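Local coordinates for protein tRNA uridine(34) acetyltransferase (Methanocaldococcus infernus, PDB 6IA8) that mediates formation of 5-(carboxymethyl)uridine at wobble position 34 of tRNAs from acetyl-CoA and S-adenosyl-L-methionine, at residues L116-R121 and K157-A162; A162-E167 and E172-I177. One frame throughout, in Å; residues are numbered along the deposited sequence.

Contact 1 of 2, residues L116-R121 and K157-A162. With SO4 (sulfate ion), chain F.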
loop_
_atom_site.group_PDB
_atom_site.type_symbol
_atom_site.label_atom_id
_atom_site.label_comp_id
_atom_site.label_asym_id
_atom_site.label_seq_id
_atom_site.Cartn_x
_atom_site.Cartn_y
_atom_site.Cartn_z
ATOM N N LEU A 116 22.989 4.533 4.748
ATOM C CA LEU A 116 23.668 3.302 4.366
ATOM C C LEU A 116 22.668 2.235 3.947
ATOM O O LEU A 116 22.918 1.482 3.004
ATOM C CB LEU A 116 24.534 2.803 5.517
ATOM C CG LEU A 116 25.589 3.784 6.029
ATOM C CD1 LEU A 116 26.380 3.150 7.176
ATOM C CD2 LEU A 116 26.528 4.215 4.906
ATOM N N GLN A 117 21.529 2.145 4.640
ATOM C CA GLN A 117 20.518 1.163 4.259
ATOM C C GLN A 117 19.965 1.460 2.867
ATOM O O GLN A 117 19.839 0.568 2.019
ATOM C CB GLN A 117 19.387 1.162 5.286
ATOM C CG GLN A 117 19.725 0.494 6.619
ATOM C CD GLN A 117 18.557 0.517 7.558
ATOM O OE1 GLN A 117 17.727 -0.400 7.560
ATOM N NE2 GLN A 117 18.465 1.573 8.353
ATOM N N THR A 118 19.617 2.712 2.620
ATOM C CA THR A 118 19.054 3.061 1.327
ATOM C C THR A 118 20.078 2.843 0.213
ATOM O O THR A 118 19.793 2.203 -0.805
ATOM C CB THR A 118 18.585 4.509 1.376
ATOM O OG1 THR A 118 17.594 4.678 2.409
ATOM C CG2 THR A 118 17.981 4.923 0.014
ATOM N N ARG A 119 21.285 3.366 0.392
ATOM C CA ARG A 119 22.326 3.183 -0.616
ATOM C C ARG A 119 22.587 1.703 -0.889
ATOM O O ARG A 119 22.676 1.275 -2.052
ATOM C CB ARG A 119 23.605 3.895 -0.157
ATOM C CG ARG A 119 24.838 3.561 -0.955
ATOM C CD ARG A 119 25.026 4.452 -2.157
ATOM N NE ARG A 119 26.242 4.129 -2.911
ATOM C CZ ARG A 119 26.537 4.652 -4.097
ATOM N NH1 ARG A 119 25.721 5.540 -4.653
ATOM N NH2 ARG A 119 27.645 4.294 -4.724
ATOM N N ALA A 120 22.733 0.902 0.170
ATOM C CA ALA A 120 23.099 -0.500 -0.020
ATOM C C ALA A 120 22.033 -1.254 -0.819
ATOM O O ALA A 120 22.349 -2.115 -1.653
ATOM C CB ALA A 120 23.342 -1.168 1.340
ATOM N N ARG A 121 20.762 -0.954 -0.566
ATOM C CA ARG A 121 19.686 -1.618 -1.290
ATOM C C ARG A 121 19.693 -1.213 -2.763
ATOM O O ARG A 121 19.480 -2.049 -3.648
ATOM C CB ARG A 121 18.342 -1.283 -0.633
ATOM C CG ARG A 121 17.155 -2.030 -1.227
ATOM C CD ARG A 121 17.274 -3.538 -1.088
ATOM N NE ARG A 121 16.315 -4.236 -1.943
ATOM C CZ ARG A 121 16.390 -5.527 -2.245
ATOM N NH1 ARG A 121 17.374 -6.267 -1.759
ATOM N NH2 ARG A 121 15.485 -6.078 -3.037
ATOM N N LYS A 157 15.340 12.524 5.459
ATOM C CA LYS A 157 16.320 13.337 4.745
ATOM C C LYS A 157 17.471 12.478 4.248
ATOM O O LYS A 157 17.895 12.584 3.090
ATOM C CB LYS A 157 16.842 14.445 5.659
ATOM C CG LYS A 157 17.944 15.264 5.049
ATOM C CD LYS A 157 18.501 16.303 6.078
ATOM C CE LYS A 157 19.779 16.900 5.600
ATOM N NZ LYS A 157 20.875 15.903 5.467
ATOM N N ARG A 158 17.998 11.622 5.123
ATOM C CA ARG A 158 19.178 10.841 4.778
ATOM C C ARG A 158 18.860 9.754 3.760
ATOM O O ARG A 158 19.728 9.379 2.955
ATOM C CB ARG A 158 19.785 10.230 6.048
ATOM C CG ARG A 158 20.395 11.240 7.006
ATOM C CD ARG A 158 21.569 11.983 6.340
ATOM N NE ARG A 158 22.719 11.090 6.153
ATOM C CZ ARG A 158 23.704 11.291 5.288
ATOM N NH1 ARG A 158 23.674 12.339 4.488
ATOM N NH2 ARG A 158 24.702 10.427 5.219
ATOM N N CYS A 159 17.660 9.179 3.820
ATOM C CA CYS A 159 17.263 8.260 2.759
ATOM C C CYS A 159 17.243 8.966 1.408
ATOM O O CYS A 159 17.694 8.413 0.390
ATOM C CB CYS A 159 15.891 7.658 3.072
ATOM S SG CYS A 159 15.829 6.598 4.536
ATOM N N LEU A 160 16.685 10.172 1.374
ATOM C CA LEU A 160 16.671 10.945 0.143
ATOM C C LEU A 160 18.077 11.353 -0.272
ATOM O O LEU A 160 18.364 11.415 -1.475
ATOM C CB LEU A 160 15.784 12.177 0.298
ATOM C CG LEU A 160 14.304 11.881 0.524
ATOM C CD1 LEU A 160 13.568 13.161 0.836
ATOM C CD2 LEU A 160 13.728 11.197 -0.692
ATOM N N ASP A 161 18.948 11.671 0.701
ATOM C CA ASP A 161 20.342 11.970 0.381
ATOM C C ASP A 161 20.966 10.813 -0.385
ATOM O O ASP A 161 21.728 11.030 -1.331
ATOM C CB ASP A 161 21.157 12.265 1.654
ATOM C CG ASP A 161 20.801 13.596 2.296
ATOM O OD1 ASP A 161 20.192 14.467 1.633
ATOM O OD2 ASP A 161 21.150 13.791 3.477
ATOM N N ALA A 162 20.712 9.574 0.060
ATOM C CA ALA A 162 21.264 8.404 -0.613
ATOM C C ALA A 162 20.715 8.274 -2.018
ATOM O O ALA A 162 21.450 7.916 -2.940
ATOM C CB ALA A 162 20.951 7.135 0.165
HETATM S S SO4 F . 23.631 14.969 8.317
HETATM O O1 SO4 F . 22.404 15.766 8.275
HETATM O O2 SO4 F . 23.879 14.397 6.996
HETATM O O3 SO4 F . 24.748 15.825 8.699
HETATM O O4 SO4 F . 23.509 13.879 9.291
#
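A chi1 of -59° sets the T118 methyl opposite the backbone N, where it lies on A162, and puts OG1 beside that nitrogen, turned to C159. T118 CG2 is 3.7 Å from A162 CB and 3.5 Å from C159 O. T118 OG1 is hydrogen-bonded within its own helix, to P114 O, and stands 3.4 Å from C159 SG. A162 CB also lies 3.8 Å from R119 N, the next backbone nitrogen after T118. Such small groups let helices 114-127 and 149-164 approach to 8.1 Å between local axes, at a crossing angle of -30°. Both helices pack on the parallel radical SAM sheet, T118 touching V65 and V67 of strand 63-68.

On the flank of 157-162, D161 OD2 takes two donors: K157 NZ at 2.9 Å on its syn lone pair, and R158 NH1 from the anti side. Sulfate O1, probably from the crystallisation liquor, accepts from K157 NZ at 3.2 Å, and O2 lies over one face of the R158 guanidinium. The helix interface is thus small and mostly apolar, while the charged network on the flank reaches on to E167, and its cations, with W154 NE1, probably make the site attractive to an anion.

Contact 2 of 2, residues A162-E167 and E172-I177; sequences AMNERE and EEAQKI
N164 and I177 form the centre of the contact, with the amide crossing obliquely over the CG2 branch of the isoleucine: N164 CG is 3.5 Å from I177 CG2. From there N164 ND2 reaches the backbone of the facing helix and donates to A174 O at 3.1 Å. The bond is fairly straight (158° at the hydrogen), lies close to the amide plane and enters in the carbonyl plane on a lone pair. The other methyl of I177, CD1, sits over the centre of one face of the R166 guanidinium, 3.4 Å from R166 CZ. R166 NH2 also forms a long salt bridge of 3.5 Å with E173 OE1, the guanidinium and carboxylate planes being 76° apart.

The next shell sets these groups in place. E165 leaves the helix with positive phi, and the chain then extends through R166, whose CB points toward helix 171-178. R166 folds back at chi3 (-73°), and its NE and NH2 grip E167 O side-on, R166 NE at 2.9 Å, which fixes the plane presented to I177. N164 OD1 accepts from N178 ND2, while E173 OE2 is bonded to K169 N in the connecting turn. An alanine in place of N164 would probably leave A174 O and N178 ND2 without these amide partners and open a gap beside I177 CG2.

The contact thus closes a short connection between consecutive helices of the radical SAM region. N164 and E173 each bond to backbone, and N164 OD1 is held by the N178 side chain, whereas the R166–E173 salt bridge is long and the I177 CD1 methyl covers one face of the guanidinium.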
loop_
_atom_site.group_PDB
_atom_site.type_symbol
_atom_site.label_atom_id
_atom_site.label_comp_id
_atom_site.label_asym_id
_atom_site.label_seq_id
_atom_site.Cartn_x
_atom_site.Cartn_y
_atom_site.Cartn_z
ATOM N N ALA A 162 20.712 9.574 0.060
ATOM C CA ALA A 162 21.264 8.404 -0.613
ATOM C C ALA A 162 20.715 8.274 -2.018
ATOM O O ALA A 162 21.450 7.916 -2.940
ATOM C CB ALA A 162 20.951 7.135 0.165
ATOM N N MET A 163 19.430 8.574 -2.207
ATOM C CA MET A 163 18.866 8.530 -3.548
ATOM C C MET A 163 19.432 9.645 -4.399
ATOM O O MET A 163 19.687 9.442 -5.591
ATOM C CB MET A 163 17.339 8.641 -3.506
ATOM C CG MET A 163 16.657 7.533 -2.714
ATOM S SD MET A 163 14.867 7.813 -2.742
ATOM C CE MET A 163 14.431 7.212 -1.112
ATOM N N ASN A 164 19.577 10.847 -3.815
ATOM C CA ASN A 164 20.082 12.003 -4.553
ATOM C C ASN A 164 21.573 11.890 -4.843
ATOM O O ASN A 164 22.075 12.548 -5.763
ATOM C CB ASN A 164 19.838 13.309 -3.781
ATOM C CG ASN A 164 18.361 13.590 -3.535
ATOM O OD1 ASN A 164 17.496 13.085 -4.240
ATOM N ND2 ASN A 164 18.072 14.405 -2.531
ATOM N N GLU A 165 22.289 11.095 -4.059
ATOM C CA GLU A 165 23.743 10.986 -4.159
ATOM C C GLU A 165 24.425 12.322 -3.882
ATOM O O GLU A 165 25.413 12.692 -4.529
ATOM C CB GLU A 165 24.168 10.429 -5.515
ATOM C CG GLU A 165 23.749 8.978 -5.747
ATOM C CD GLU A 165 23.942 8.544 -7.190
ATOM O OE1 GLU A 165 23.120 7.755 -7.691
ATOM O OE2 GLU A 165 24.906 9.011 -7.827
ATOM N N ARG A 166 23.921 13.035 -2.878
ATOM C CA ARG A 166 24.588 14.243 -2.401
ATOM C C ARG A 166 23.987 14.659 -1.061
ATOM O O ARG A 166 22.842 14.330 -0.740
ATOM C CB ARG A 166 24.474 15.387 -3.418
ATOM C CG ARG A 166 23.049 15.744 -3.768
ATOM C CD ARG A 166 22.964 17.215 -4.240
ATOM N NE ARG A 166 23.117 18.154 -3.131
ATOM C CZ ARG A 166 22.982 19.472 -3.235
ATOM N NH1 ARG A 166 22.689 20.017 -4.412
ATOM N NH2 ARG A 166 23.137 20.242 -2.161
ATOM N N GLU A 167 24.777 15.398 -0.292
ATOM C CA GLU A 167 24.338 15.925 0.986
ATOM C C GLU A 167 23.320 17.037 0.763
ATOM O O GLU A 167 23.261 17.658 -0.296
ATOM C CB GLU A 167 25.550 16.438 1.773
ATOM C CG GLU A 167 25.232 16.982 3.146
ATOM C CD GLU A 167 24.615 15.943 4.076
ATOM O OE1 GLU A 167 23.504 15.480 3.784
ATOM O OE2 GLU A 167 25.245 15.604 5.102
ATOM N N GLU A 172 13.625 19.543 3.556
ATOM C CA GLU A 172 12.994 20.234 2.434
ATOM C C GLU A 172 13.936 20.345 1.241
ATOM O O GLU A 172 13.512 20.212 0.090
ATOM C CB GLU A 172 12.530 21.623 2.879
ATOM C CG GLU A 172 11.832 22.437 1.812
ATOM C CD GLU A 172 11.469 23.835 2.294
ATOM O OE1 GLU A 172 11.905 24.220 3.399
ATOM O OE2 GLU A 172 10.746 24.549 1.568
ATOM N N GLU A 173 15.219 20.580 1.482
ATOM C CA GLU A 173 16.132 20.658 0.349
ATOM C C GLU A 173 16.325 19.295 -0.308
ATOM O O GLU A 173 16.391 19.208 -1.540
ATOM C CB GLU A 173 17.480 21.227 0.769
ATOM C CG GLU A 173 18.388 21.466 -0.433
ATOM C CD GLU A 173 19.821 21.818 -0.048
ATOM O OE1 GLU A 173 20.590 22.233 -0.938
ATOM O OE2 GLU A 173 20.170 21.664 1.133
ATOM N N ALA A 174 16.447 18.227 0.496
ATOM C CA ALA A 174 16.575 16.879 -0.055
ATOM C C ALA A 174 15.345 16.505 -0.880
ATOM O O ALA A 174 15.445 15.830 -1.918
ATOM C CB ALA A 174 16.778 15.881 1.085
ATOM N N GLN A 175 14.164 16.907 -0.416
ATOM C CA GLN A 175 12.951 16.624 -1.179
ATOM C C GLN A 175 12.983 17.351 -2.520
ATOM O O GLN A 175 12.690 16.764 -3.570
ATOM C CB GLN A 175 11.717 17.027 -0.363
ATOM C CG GLN A 175 11.474 16.132 0.823
ATOM C CD GLN A 175 10.423 16.671 1.778
ATOM O OE1 GLN A 175 10.273 17.876 1.887
ATOM N NE2 GLN A 175 9.720 15.780 2.500
ATOM N N LYS A 176 13.384 18.623 -2.509
ATOM C CA LYS A 176 13.408 19.405 -3.739
ATOM C C LYS A 176 14.406 18.816 -4.714
ATOM O O LYS A 176 14.115 18.664 -5.906
ATOM C CB LYS A 176 13.753 20.859 -3.426
ATOM C CG LYS A 176 13.756 21.784 -4.618
ATOM N N ILE A 177 15.595 18.468 -4.218
ATOM C CA ILE A 177 16.600 17.851 -5.073
ATOM C C ILE A 177 16.063 16.557 -5.676
ATOM O O ILE A 177 16.282 16.267 -6.859
ATOM C CB ILE A 177 17.892 17.596 -4.280
ATOM C CG1 ILE A 177 18.538 18.927 -3.881
ATOM C CG2 ILE A 177 18.831 16.701 -5.097
ATOM C CD1 ILE A 177 19.663 18.778 -2.859
#

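Overall arrangement
Contacts 1 and 2 follow one another along helix 149-164 and share A162, their centres lying about 10 Å apart. In contact 1 the helix packs against 114-127; in contact 2 the chain beyond its C-terminal end turns back, so that 171-178 packs beside it. They touch through a salt bridge and through packing. K157 NZ pairs with E167 OE1 at 3.1 Å, and E167 OE1 also lies 2.9 Å from D161 OD2, a close pair of like charges that the lysine probably offsets. L160 CD1 meets Q175 CG at 3.6 Å. Both contacts lie away from the annotated cluster and acetyl-CoA sites, with centres about 21 and 24 Å from that of the chain, and join outer helices of the radical SAM core.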